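Local atomic coordinates of glycerol dehydrogenase (PDB entry 6CSJ), a protein that catalyses the NAD-dependent oxidation of glycerol and related polyols, and in this double-mutant form has acquired a D-lactate dehydrogenase activity. Residues 47-52 against 57-62; 86-91 against 98-103; 31-36 against 77-82. The protein carries 2 engineered substitutions. One frame throughout, in Å; residues are numbered along the deposited sequence.

Contact 1 (47-52 against 57-62)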
# COMPACT_ATOMS: atom_id res chain seq x y z
N THR A 47 -3.41 -9.13 23.79
CA THR A 47 -3.64 -7.68 23.88
C THR A 47 -5.09 -7.32 23.59
O THR A 47 -5.69 -6.51 24.30
CB THR A 47 -2.74 -6.89 22.91
OG1 THR A 47 -1.37 -7.25 23.13
CG2 THR A 47 -2.91 -5.38 23.07
N VAL A 48 -5.65 -7.94 22.56
CA VAL A 48 -7.04 -7.70 22.15
C VAL A 48 -8.01 -8.18 23.25
O VAL A 48 -8.87 -7.42 23.70
CB VAL A 48 -7.35 -8.37 20.79
CG1 VAL A 48 -8.84 -8.33 20.46
CG2 VAL A 48 -6.55 -7.68 19.68
N GLU A 49 -7.83 -9.43 23.67
CA GLU A 49 -8.59 -10.01 24.79
C GLU A 49 -8.56 -9.12 26.05
O GLU A 49 -9.60 -8.83 26.63
CB GLU A 49 -8.07 -11.44 25.11
CG GLU A 49 -8.49 -12.50 24.08
CD GLU A 49 -7.87 -13.88 24.31
OE1 GLU A 49 -7.33 -14.16 25.41
OE2 GLU A 49 -7.91 -14.67 23.34
N GLU A 50 -7.36 -8.67 26.42
CA GLU A 50 -7.20 -7.77 27.59
C GLU A 50 -7.85 -6.40 27.41
O GLU A 50 -8.24 -5.79 28.37
CB GLU A 50 -5.72 -7.63 27.98
CG GLU A 50 -5.19 -8.90 28.67
CD GLU A 50 -3.75 -8.83 29.11
OE1 GLU A 50 -2.92 -8.26 28.38
OE2 GLU A 50 -3.47 -9.31 30.24
N SER A 51 -7.93 -5.91 26.17
CA SER A 51 -8.63 -4.66 25.85
C SER A 51 -10.11 -4.69 26.18
O SER A 51 -10.69 -3.67 26.54
CB SER A 51 -8.45 -4.27 24.38
OG SER A 51 -9.30 -3.19 24.02
N TYR A 52 -10.73 -5.87 26.05
CA TYR A 52 -12.17 -6.06 26.32
C TYR A 52 -12.50 -6.51 27.77
O TYR A 52 -13.63 -6.89 28.03
CB TYR A 52 -12.77 -7.01 25.27
CG TYR A 52 -12.87 -6.41 23.89
CD1 TYR A 52 -13.98 -5.64 23.53
CD2 TYR A 52 -11.87 -6.60 22.94
CE1 TYR A 52 -14.08 -5.07 22.26
CE2 TYR A 52 -11.96 -6.04 21.67
CZ TYR A 52 -13.07 -5.27 21.34
OH TYR A 52 -13.17 -4.71 20.08
N THR A 57 -18.56 -9.56 26.42
CA THR A 57 -19.57 -9.93 25.42
C THR A 57 -19.59 -9.00 24.22
O THR A 57 -20.46 -9.14 23.35
CB THR A 57 -21.02 -9.95 25.99
OG1 THR A 57 -21.36 -8.66 26.52
CG2 THR A 57 -21.19 -11.01 27.06
N GLY A 58 -18.65 -8.05 24.18
CA GLY A 58 -18.60 -7.06 23.12
C GLY A 58 -17.66 -7.33 21.96
O GLY A 58 -17.41 -6.42 21.17
N TYR A 59 -17.13 -8.55 21.89
CA TYR A 59 -16.32 -8.99 20.77
C TYR A 59 -16.28 -10.52 20.63
O TYR A 59 -16.57 -11.24 21.58
CB TYR A 59 -14.88 -8.49 20.92
CG TYR A 59 -14.02 -9.39 21.78
CD1 TYR A 59 -14.18 -9.42 23.17
CD2 TYR A 59 -13.04 -10.20 21.21
CE1 TYR A 59 -13.38 -10.24 23.96
CE2 TYR A 59 -12.26 -11.04 21.99
CZ TYR A 59 -12.44 -11.06 23.36
OH TYR A 59 -11.68 -11.89 24.14
N GLN A 60 -15.92 -11.00 19.44
CA GLN A 60 -15.49 -12.37 19.24
C GLN A 60 -14.39 -12.40 18.18
O GLN A 60 -14.46 -11.67 17.19
CB GLN A 60 -16.64 -13.26 18.77
CG GLN A 60 -17.52 -13.80 19.88
CD GLN A 60 -18.40 -14.95 19.41
OE1 GLN A 60 -19.62 -14.79 19.26
NE2 GLN A 60 -17.79 -16.10 19.16
N MET A 61 -13.40 -13.26 18.39
CA MET A 61 -12.33 -13.50 17.44
C MET A 61 -12.80 -14.50 16.42
O MET A 61 -13.62 -15.35 16.73
CB MET A 61 -11.09 -14.07 18.13
CG MET A 61 -10.49 -13.19 19.22
SD MET A 61 -9.76 -11.68 18.57
CE MET A 61 -8.33 -12.28 17.66
N ALA A 62 -12.28 -14.38 15.20
CA ALA A 62 -12.54 -15.34 14.14
C ALA A 62 -11.24 -15.61 13.41
O ALA A 62 -10.53 -14.67 13.07
CB ALA A 62 -13.58 -14.77 13.18

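Contact 2 (86-91 against 98-103)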
# COMPACT_ATOMS: atom_id res chain seq x y z
N ASP A 86 -22.04 -5.98 14.71
CA ASP A 86 -22.36 -4.70 14.04
C ASP A 86 -21.12 -3.82 13.75
O ASP A 86 -21.25 -2.63 13.43
CB ASP A 86 -23.41 -3.93 14.87
CG ASP A 86 -22.92 -3.59 16.27
OD1 ASP A 86 -21.80 -4.02 16.66
OD2 ASP A 86 -23.65 -2.90 17.00
N VAL A 87 -19.92 -4.40 13.87
CA VAL A 87 -18.67 -3.78 13.42
C VAL A 87 -17.63 -4.88 13.17
O VAL A 87 -17.54 -5.84 13.93
CB VAL A 87 -18.15 -2.70 14.42
CG1 VAL A 87 -17.96 -3.27 15.82
CG2 VAL A 87 -16.86 -2.07 13.92
N VAL A 88 -16.87 -4.75 12.08
CA VAL A 88 -15.87 -5.76 11.72
C VAL A 88 -14.47 -5.16 11.82
O VAL A 88 -14.25 -4.00 11.49
CB VAL A 88 -16.15 -6.38 10.32
CG1 VAL A 88 -16.35 -5.31 9.25
CG2 VAL A 88 -15.04 -7.35 9.92
N VAL A 89 -13.53 -5.97 12.31
CA VAL A 89 -12.15 -5.56 12.48
C VAL A 89 -11.27 -6.57 11.76
O VAL A 89 -11.48 -7.77 11.90
CB VAL A 89 -11.74 -5.49 13.97
CG1 VAL A 89 -10.30 -4.99 14.11
CG2 VAL A 89 -12.71 -4.62 14.75
N GLY A 90 -10.29 -6.06 11.01
CA GLY A 90 -9.24 -6.88 10.41
C GLY A 90 -7.91 -6.47 11.02
O GLY A 90 -7.64 -5.29 11.16
N ILE A 91 -7.10 -7.46 11.39
CA ILE A 91 -5.79 -7.23 11.99
C ILE A 91 -4.79 -8.12 11.28
O ILE A 91 -4.92 -9.34 11.29
CB ILE A 91 -5.79 -7.54 13.52
CG1 ILE A 91 -6.98 -6.86 14.23
CG2 ILE A 91 -4.47 -7.08 14.16
CD1 ILE A 91 -7.07 -7.15 15.71
N ASP A 98 -8.25 -6.51 3.61
CA ASP A 98 -9.21 -6.51 2.49
C ASP A 98 -10.42 -7.42 2.74
O ASP A 98 -11.55 -7.07 2.37
CB ASP A 98 -8.49 -6.90 1.18
CG ASP A 98 -7.54 -5.80 0.66
OD1 ASP A 98 -7.42 -4.73 1.30
OD2 ASP A 98 -6.92 -6.02 -0.40
N THR A 99 -10.18 -8.56 3.39
CA THR A 99 -11.26 -9.47 3.78
C THR A 99 -12.23 -8.77 4.73
O THR A 99 -13.45 -8.84 4.54
CB THR A 99 -10.69 -10.77 4.40
OG1 THR A 99 -9.88 -11.44 3.44
CG2 THR A 99 -11.79 -11.70 4.86
N ALA A 100 -11.70 -8.07 5.72
CA ALA A 100 -12.52 -7.29 6.65
C ALA A 100 -13.33 -6.19 5.94
O ALA A 100 -14.49 -5.97 6.27
CB ALA A 100 -11.66 -6.69 7.74
N LYS A 101 -12.73 -5.52 4.97
CA LYS A 101 -13.43 -4.46 4.23
C LYS A 101 -14.59 -5.05 3.42
O LYS A 101 -15.70 -4.49 3.42
CB LYS A 101 -12.49 -3.71 3.28
CG LYS A 101 -11.33 -2.95 3.92
CD LYS A 101 -10.54 -2.19 2.88
CE LYS A 101 -9.05 -2.20 3.17
NZ LYS A 101 -8.26 -1.57 2.06
N ALA A 102 -14.33 -6.16 2.74
CA ALA A 102 -15.35 -6.91 2.00
C ALA A 102 -16.52 -7.35 2.90
O ALA A 102 -17.69 -7.15 2.56
CB ALA A 102 -14.74 -8.12 1.30
N VAL A 103 -16.19 -7.92 4.07
CA VAL A 103 -17.21 -8.34 5.05
C VAL A 103 -18.07 -7.15 5.50
O VAL A 103 -19.28 -7.29 5.61
CB VAL A 103 -16.59 -9.08 6.27
CG1 VAL A 103 -17.60 -9.25 7.40
CG2 VAL A 103 -16.07 -10.44 5.85

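Contact 3 (31-36 against 77-82)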
# COMPACT_ATOMS: atom_id res chain seq x y z
N LYS A 31 -20.94 -4.92 19.30
CA LYS A 31 -20.38 -6.27 19.13
C LYS A 31 -19.42 -6.33 17.94
O LYS A 31 -19.84 -6.24 16.79
CB LYS A 31 -21.54 -7.26 18.96
CG LYS A 31 -21.15 -8.72 18.79
CD LYS A 31 -20.64 -9.33 20.08
CE LYS A 31 -20.06 -10.72 19.84
NZ LYS A 31 -21.07 -11.76 19.52
N ALA A 32 -18.14 -6.52 18.23
CA ALA A 32 -17.09 -6.56 17.21
C ALA A 32 -16.80 -7.98 16.74
O ALA A 32 -16.81 -8.93 17.52
CB ALA A 32 -15.81 -5.93 17.75
N PHE A 33 -16.56 -8.11 15.43
CA PHE A 33 -16.14 -9.36 14.81
C PHE A 33 -14.69 -9.13 14.33
O PHE A 33 -14.46 -8.39 13.39
CB PHE A 33 -17.09 -9.69 13.66
CG PHE A 33 -16.80 -11.00 12.98
CD1 PHE A 33 -17.17 -12.20 13.57
CD2 PHE A 33 -16.19 -11.04 11.73
CE1 PHE A 33 -16.92 -13.41 12.94
CE2 PHE A 33 -15.94 -12.25 11.09
CZ PHE A 33 -16.30 -13.44 11.70
N ILE A 34 -13.74 -9.79 14.99
CA ILE A 34 -12.32 -9.48 14.84
C ILE A 34 -11.61 -10.59 14.06
O ILE A 34 -11.38 -11.68 14.60
CB ILE A 34 -11.68 -9.21 16.23
CG1 ILE A 34 -12.38 -8.03 16.91
CG2 ILE A 34 -10.18 -8.96 16.09
CD1 ILE A 34 -11.92 -7.72 18.31
N ILE A 35 -11.26 -10.30 12.81
CA ILE A 35 -10.67 -11.27 11.89
C ILE A 35 -9.14 -11.18 11.96
O ILE A 35 -8.58 -10.10 11.86
CB ILE A 35 -11.14 -11.01 10.44
CG1 ILE A 35 -12.67 -11.05 10.35
CG2 ILE A 35 -10.55 -12.02 9.48
CD1 ILE A 35 -13.22 -10.44 9.07
N ALA A 36 -8.49 -12.33 12.11
CA ALA A 36 -7.03 -12.42 12.11
C ALA A 36 -6.58 -13.85 11.79
O ALA A 36 -7.26 -14.81 12.17
CB ALA A 36 -6.48 -12.00 13.46
N CYS A 77 -18.78 -13.58 6.63
CA CYS A 77 -20.06 -12.84 6.66
C CYS A 77 -21.15 -13.59 7.43
O CYS A 77 -21.88 -12.97 8.22
CB CYS A 77 -20.58 -12.56 5.25
SG CYS A 77 -19.69 -11.26 4.35
N GLU A 78 -21.27 -14.90 7.18
CA GLU A 78 -22.28 -15.74 7.84
C GLU A 78 -21.99 -15.83 9.34
O GLU A 78 -22.87 -15.55 10.15
CB GLU A 78 -22.38 -17.14 7.20
CG GLU A 78 -23.11 -17.13 5.85
CD GLU A 78 -24.63 -16.95 5.97
OE1 GLU A 78 -25.24 -17.46 6.95
OE2 GLU A 78 -25.24 -16.32 5.07
N MET A 79 -20.75 -16.16 9.70
CA MET A 79 -20.34 -16.15 11.11
C MET A 79 -20.64 -14.82 11.79
O MET A 79 -21.14 -14.80 12.92
CB MET A 79 -18.85 -16.46 11.25
CG MET A 79 -18.47 -17.88 10.92
SD MET A 79 -16.69 -18.07 10.88
CE MET A 79 -16.26 -17.64 12.56
N SER A 80 -20.32 -13.72 11.11
CA SER A 80 -20.58 -12.36 11.61
C SER A 80 -22.07 -12.07 11.85
O SER A 80 -22.42 -11.52 12.90
CB SER A 80 -19.98 -11.30 10.67
OG SER A 80 -20.30 -10.00 11.11
N LYS A 81 -22.94 -12.42 10.90
CA LYS A 81 -24.41 -12.32 11.08
C LYS A 81 -24.90 -13.22 12.21
O LYS A 81 -25.70 -12.80 13.04
CB LYS A 81 -25.18 -12.67 9.80
CG LYS A 81 -25.09 -11.65 8.67
CD LYS A 81 -26.27 -11.79 7.70
CE LYS A 81 -25.96 -11.25 6.31
NZ LYS A 81 -25.25 -12.26 5.48
N SER A 82 -24.40 -14.46 12.23
CA SER A 82 -24.70 -15.45 13.28
C SER A 82 -24.35 -14.97 14.71
O SER A 82 -25.11 -15.21 15.65
CB SER A 82 -23.99 -16.77 12.94
OG SER A 82 -23.91 -17.64 14.06

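Contact 1 (47-52 against 57-62)
Within the beta-alpha-beta unit made of strand 32-36, helix 38-51 and strand 59-63, Tyr52 and Tyr59 join the end of the helix to the start of the returning strand. Tyr52 is the first residue to leave helical geometry, and its ring lies against that of Tyr59 in an offset stack, with centroids 4.4 Å apart and planes only 19° from parallel. The displacement sets the Tyr59 CB methylene over the middle of the Tyr52 face, 3.7 Å from its centroid, as a CH-pi contact, while Tyr59 CD1 comes within 3.4 Å of Tyr52 CG. Tyr59 reaches this pose with its ring swung between its own backbone N and carbonyl carbon (chi1 85°), which carries the hydroxyl end back along the helix: OH lies 3.2 Å from Glu49 CG, a contact with the methylene and not a hydrogen bond to the carboxylate. The hydroxyl of Tyr52 has its partner farther on, a hydrogen bond with Thr25 of helix 21-28, which fixes the far end of the ring. One helical turn back, Val48 CG1 packs on Met61 SD at 4.0 Å, extending the apolar seam along the strand; Ile34 of the adjoining strand also touches both of these side chains. No hydrogen bond links the two segments. Layering of a helix on the strand that follows it is what the beta-alpha-beta crossover of a Rossmann-like domain is built on.

Contact 2 (86-91 against 98-103)
Strand 87-91 and helix 98-103 run almost antiparallel, their directions 169° apart and their axes approaching to 7.1 Å, with Gly90 and Ala100 facing each other at the tightest point, where the CA atoms are 5.0 Å apart. This is the first half of a beta-alpha-beta crossover in the Rossmann-like domain, strand 87-92 leading through a glycine-rich turn into helix 94-106. The Ala100 methyl sits directly on the strand backbone, with CB 3.6 Å from Gly90 N. A CB built on Gly90 would fall 2.7 Å from that methyl, a clash; an approach this close therefore depends on the missing side chain. Two residues back on the strand, Val88 spreads its branches under the helix. CG2, set anti to the backbone N, touches the Ala100 CB, whereas CG1 lies against the Ala100 carbonyl oxygen. Every touching residue is buried, and no hydrogen bond crosses between the segments. Val103 reaches helix 70-82 as well, meeting Leu76 and Cys77. Lys101 turns from the strand toward a salt bridge with Asp98, whose hydrogen bond is weak, and hydrogen bonds to the carbonyls of Ser125 and Leu127. Farther along the helix, Val88 CG2 and Val103 CG1 meet at 4.1 Å.

Contact 3 (31-36 against 77-82)
Phe33 presents one ring face to helix 70-82, and Ser80 sits on that face through carbon instead of its hydroxyl. The Ser80 CB lies 3.9 Å from the ring centroid and only 11° off the normal, so the methylene lies over the middle of the ring in a CH-pi contact. The backbone of the same residue extends this cover toward the outer part of the face, its N 3.9 Å from Phe33 CE1. Ser80 OG, swung anti to its own N, lies 4.1 Å from Phe33 CG and is not bonded to the ring. Met79 meets the far end of the phenyl group: its CB approaches CZ to 4.0 Å, the two side chains crossing at about a right angle. With CG anti to the backbone N (chi1 -177°), the phenylalanine extends from the strand toward the helix and bridges backbones whose CA atoms are 6.2 Å apart at Phe33 and Ser80. Ala62, Glu83 and Ala85 also touch the Phe33 side chain, and Met79 reaches Ala62 too. Replacing Phe33 with an alanine is likely to leave the Ser80 methylene and Met79 CB without the flat surface they rest on, opening a gap beneath the helix. The neighbouring Ile34 instead meets Val48 on helix 38-51. Such alternation, successive strand residues serving helices on opposite faces of a parallel sheet, is typical of the three-layer alpha/beta/alpha Rossmann-like fold.

The three contacts dress one parallel sheet, in which strand 32-36 lies between strands 59-63 and 87-92. Contact 3 therefore sits amid the others, its centre about 12 Å from that of contact 1 and about 8 Å from that of contact 2. Probable backbone hydrogen bonds join it to each: Ala62 N to Ile34 O at 2.9 Å, and Ile35 N to Val89 O at 2.7 Å. Contact 1 belongs to one sheet face, contacts 2 and 3 to the other. Contacts 1 and 2 still meet, Val48 CG2 lying 4.0 Å from Ile91 CD1. As in relatives, the glycine-rich turn that connects the two segments of contact 2 probably meets the NAD pyrophosphate.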